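Local coordinates for putative mannose-1-phosphate guanylyl transferase (Thermus thermophilus, PDB 2CU2), which probably transfers a guanylyl group from GTP to mannose 1-phosphate, making GDP-mannose, at residues A[148-153]-A[168-173]. Sequence-based numbering, arbitrary orientation.
Sequences YGYIRL and EKPSYA
The backbone carbonyl of Y148 and the ring of Y150 meet K169 and P170 at the open end of a beta hairpin, where strands 150-157 and 160-167 of the nucleotidyltransferase (GT-A) domain run antiparallel. Y148 O lies 3.1 Å from K169 CA, a CA-H...O contact bent to 136° at the hydrogen, and K169 CB stands 3.5 Å from the same oxygen. P170 CD adds a third carbon, 3.7 Å from Y148 O. Next to this carbonyl contact is an apolar one: the Y150 and P170 side chains cross at about a right angle, with Y150 CE1 3.8 Å from P170 CD and 4.0 Å from P170 CG. Y150 holds CG anti to its carbonyl carbon and beside the backbone N (chi1 -69°), which brings the CD1-CE1 side of the ring to the proline. G149 passes E168 with the CA atoms 4.6 Å apart.

One layer out, the strand pairing continues through backbone bonds between Y150 and V167, while the Y150 hydroxyl is anchored to E145 O and W185 NE1, and W185 also meets the rings of Y148 and Y150 edge-to-face. P170 packs on A175 and Y178 of helix 172-180, and so links the hairpin to the helix that follows it. Y148 sends its CB away from 168-173, and its OH hydrogen-bonds D255 OD2. K169 leads its chain off to a salt bridge with E147, next to Y148 in sequence. S171 stands at the N-cap of the helix, its OG accepting a hydrogen bond from E174 N.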
ATOM      1  N   TYR A 148      -4.444 -21.667 -19.266  1.00 34.45           N
ATOM      2  CA  TYR A 148      -5.141 -22.914 -18.981  1.00 31.67           C
ATOM      3  C   TYR A 148      -4.916 -23.946 -20.070  1.00 30.88           C
ATOM      4  O   TYR A 148      -4.485 -23.631 -21.186  1.00 31.66           O
ATOM      5  CB  TYR A 148      -6.650 -22.690 -18.880  1.00 32.15           C
ATOM      6  CG  TYR A 148      -7.113 -21.823 -17.741  1.00 33.38           C
ATOM      7  CD1 TYR A 148      -6.243 -21.443 -16.722  1.00 35.25           C
ATOM      8  CD2 TYR A 148      -8.447 -21.418 -17.658  1.00 34.33           C
ATOM      9  CE1 TYR A 148      -6.688 -20.677 -15.642  1.00 33.69           C
ATOM     10  CE2 TYR A 148      -8.903 -20.656 -16.584  1.00 35.04           C
ATOM     11  CZ  TYR A 148      -8.018 -20.291 -15.582  1.00 34.22           C
ATOM     12  OH  TYR A 148      -8.463 -19.547 -14.521  1.00 36.78           O
ATOM     13  N   GLY A 149      -5.207 -25.190 -19.723  1.00 29.41           N
ATOM     14  CA  GLY A 149      -5.130 -26.263 -20.686  1.00 27.58           C
ATOM     15  C   GLY A 149      -6.567 -26.408 -21.159  1.00 27.58           C
ATOM     16  O   GLY A 149      -7.498 -26.053 -20.429  1.00 28.05           O
ATOM     17  N   TYR A 150      -6.757 -26.905 -22.372  1.00 27.22           N
ATOM     18  CA  TYR A 150      -8.092 -27.099 -22.923  1.00 30.24           C
ATOM     19  C   TYR A 150      -8.284 -28.562 -23.294  1.00 31.67           C
ATOM     20  O   TYR A 150      -7.313 -29.313 -23.388  1.00 31.85           O
ATOM     21  CB  TYR A 150      -8.296 -26.229 -24.169  1.00 28.80           C
ATOM     22  CG  TYR A 150      -8.368 -24.739 -23.890  1.00 28.25           C
ATOM     23  CD1 TYR A 150      -7.268 -24.048 -23.377  1.00 27.37           C
ATOM     24  CD2 TYR A 150      -9.539 -24.019 -24.144  1.00 27.12           C
ATOM     25  CE1 TYR A 150      -7.331 -22.683 -23.124  1.00 27.13           C
ATOM     26  CE2 TYR A 150      -9.612 -22.650 -23.897  1.00 27.26           C
ATOM     27  CZ  TYR A 150      -8.505 -21.995 -23.384  1.00 26.17           C
ATOM     28  OH  TYR A 150      -8.576 -20.661 -23.101  1.00 28.90           O
ATOM     29  N   ILE A 151      -9.538 -28.957 -23.502  1.00 31.74           N
ATOM     30  CA  ILE A 151      -9.866 -30.326 -23.880  1.00 33.83           C
ATOM     31  C   ILE A 151     -10.799 -30.344 -25.093  1.00 36.04           C
ATOM     32  O   ILE A 151     -11.756 -29.575 -25.154  1.00 34.99           O
ATOM     33  CB  ILE A 151     -10.581 -31.074 -22.745  1.00 33.09           C
ATOM     34  CG1 ILE A 151      -9.739 -31.041 -21.465  1.00 35.43           C
ATOM     35  CG2 ILE A 151     -10.839 -32.513 -23.170  1.00 33.68           C
ATOM     36  CD1 ILE A 151     -10.445 -31.653 -20.258  1.00 33.16           C
ATOM     37  N   ARG A 152     -10.514 -31.226 -26.050  1.00 37.32           N
ATOM     38  CA  ARG A 152     -11.344 -31.365 -27.246  1.00 39.72           C
ATOM     39  C   ARG A 152     -12.479 -32.304 -26.893  1.00 40.02           C
ATOM     40  O   ARG A 152     -12.241 -33.378 -26.346  1.00 41.25           O
ATOM     41  CB  ARG A 152     -10.576 -32.003 -28.409  1.00 39.83           C
ATOM     42  CG  ARG A 152      -9.308 -31.313 -28.845  1.00 42.69           C
ATOM     43  CD  ARG A 152      -8.892 -31.857 -30.216  1.00 46.40           C
ATOM     44  NE  ARG A 152      -7.567 -31.410 -30.631  1.00 49.41           N
ATOM     45  CZ  ARG A 152      -6.428 -31.941 -30.193  1.00 51.97           C
ATOM     46  NH1 ARG A 152      -6.449 -32.947 -29.324  1.00 53.18           N
ATOM     47  NH2 ARG A 152      -5.267 -31.462 -30.619  1.00 53.53           N
ATOM     48  N   LEU A 153     -13.705 -31.922 -27.220  1.00 40.27           N
ATOM     49  CA  LEU A 153     -14.843 -32.774 -26.917  1.00 41.48           C
ATOM     50  C   LEU A 153     -15.385 -33.504 -28.137  1.00 43.13           C
ATOM     51  O   LEU A 153     -15.519 -32.926 -29.212  1.00 42.95           O
ATOM     52  CB  LEU A 153     -15.972 -31.956 -26.304  1.00 42.64           C
ATOM     53  CG  LEU A 153     -15.727 -31.231 -24.984  1.00 41.98           C
ATOM     54  CD1 LEU A 153     -17.036 -30.577 -24.553  1.00 41.56           C
ATOM     55  CD2 LEU A 153     -15.232 -32.208 -23.918  1.00 41.44           C
ATOM     56  N   GLU A 168      -2.131 -28.108 -24.389  1.00 52.51           N
ATOM     57  CA  GLU A 168      -1.549 -27.232 -23.381  1.00 55.12           C
ATOM     58  C   GLU A 168      -1.858 -25.761 -23.677  1.00 54.44           C
ATOM     59  O   GLU A 168      -2.393 -25.401 -24.718  1.00 56.47           O
ATOM     60  CB  GLU A 168      -0.038 -27.477 -23.342  1.00 59.96           C
ATOM     61  CG  GLU A 168       0.382 -28.259 -22.095  1.00 65.12           C
ATOM     62  CD  GLU A 168       1.604 -29.093 -22.400  1.00 68.54           C
ATOM     63  OE1 GLU A 168       1.988 -29.894 -21.562  1.00 70.93           O
ATOM     64  OE2 GLU A 168       2.171 -28.926 -23.479  1.00 70.25           O
ATOM     65  N   LYS A 169      -1.543 -24.907 -22.689  1.00 53.17           N
ATOM     66  CA  LYS A 169      -1.869 -23.492 -22.817  1.00 52.58           C
ATOM     67  C   LYS A 169      -1.428 -22.928 -24.169  1.00 50.22           C
ATOM     68  O   LYS A 169      -0.282 -23.044 -24.583  1.00 51.53           O
ATOM     69  CB  LYS A 169      -1.176 -22.752 -21.676  1.00 54.97           C
ATOM     70  CG  LYS A 169      -0.237 -23.667 -20.887  1.00 57.52           C
ATOM     71  CD  LYS A 169       0.245 -23.019 -19.589  1.00 60.16           C
ATOM     72  CE  LYS A 169       1.739 -22.684 -19.623  1.00 62.68           C
ATOM     73  NZ  LYS A 169       1.944 -21.305 -19.183  1.00 64.85           N
ATOM     74  N   PRO A 170      -2.405 -22.340 -24.885  1.00 46.44           N
ATOM     75  CA  PRO A 170      -2.181 -21.794 -26.210  1.00 43.24           C
ATOM     76  C   PRO A 170      -1.847 -20.302 -26.164  1.00 39.37           C
ATOM     77  O   PRO A 170      -1.728 -19.686 -25.112  1.00 37.46           O
ATOM     78  CB  PRO A 170      -3.494 -21.979 -26.961  1.00 44.60           C
ATOM     79  CG  PRO A 170      -4.540 -21.684 -25.883  1.00 46.04           C
ATOM     80  CD  PRO A 170      -3.809 -22.184 -24.544  1.00 46.44           C
ATOM     81  N   SER A 171      -1.651 -19.736 -27.365  1.00 35.84           N
ATOM     82  CA  SER A 171      -1.471 -18.295 -27.460  1.00 33.66           C
ATOM     83  C   SER A 171      -2.820 -17.581 -27.423  1.00 32.03           C
ATOM     84  O   SER A 171      -3.875 -18.197 -27.412  1.00 31.78           O
ATOM     85  CB  SER A 171      -0.767 -17.993 -28.784  1.00 33.67           C
ATOM     86  OG  SER A 171      -1.704 -18.120 -29.854  1.00 32.73           O
ATOM     87  N   TYR A 172      -2.838 -16.231 -27.336  1.00 32.68           N
ATOM     88  CA  TYR A 172      -4.141 -15.562 -27.244  1.00 32.14           C
ATOM     89  C   TYR A 172      -5.053 -15.943 -28.426  1.00 31.09           C
ATOM     90  O   TYR A 172      -6.202 -16.329 -28.270  1.00 33.23           O
ATOM     91  CB  TYR A 172      -3.958 -14.035 -27.150  1.00 33.84           C
ATOM     92  CG  TYR A 172      -5.274 -13.350 -26.919  1.00 34.93           C
ATOM     93  CD1 TYR A 172      -5.717 -13.090 -25.620  1.00 35.28           C
ATOM     94  CD2 TYR A 172      -6.023 -12.878 -27.998  1.00 34.33           C
ATOM     95  CE1 TYR A 172      -6.895 -12.381 -25.406  1.00 34.10           C
ATOM     96  CE2 TYR A 172      -7.207 -12.178 -27.788  1.00 35.09           C
ATOM     97  CZ  TYR A 172      -7.651 -11.942 -26.498  1.00 36.18           C
ATOM     98  OH  TYR A 172      -8.834 -11.255 -26.279  1.00 37.51           O
ATOM     99  N   ALA A 173      -4.494 -15.797 -29.647  1.00 30.42           N
ATOM    100  CA  ALA A 173      -5.293 -16.082 -30.841  1.00 29.35           C
ATOM    101  C   ALA A 173      -5.703 -17.558 -30.929  1.00 29.03           C
ATOM    102  O   ALA A 173      -6.773 -17.909 -31.409  1.00 29.32           O
ATOM    103  CB  ALA A 173      -4.475 -15.695 -32.077  1.00 27.50           C
TER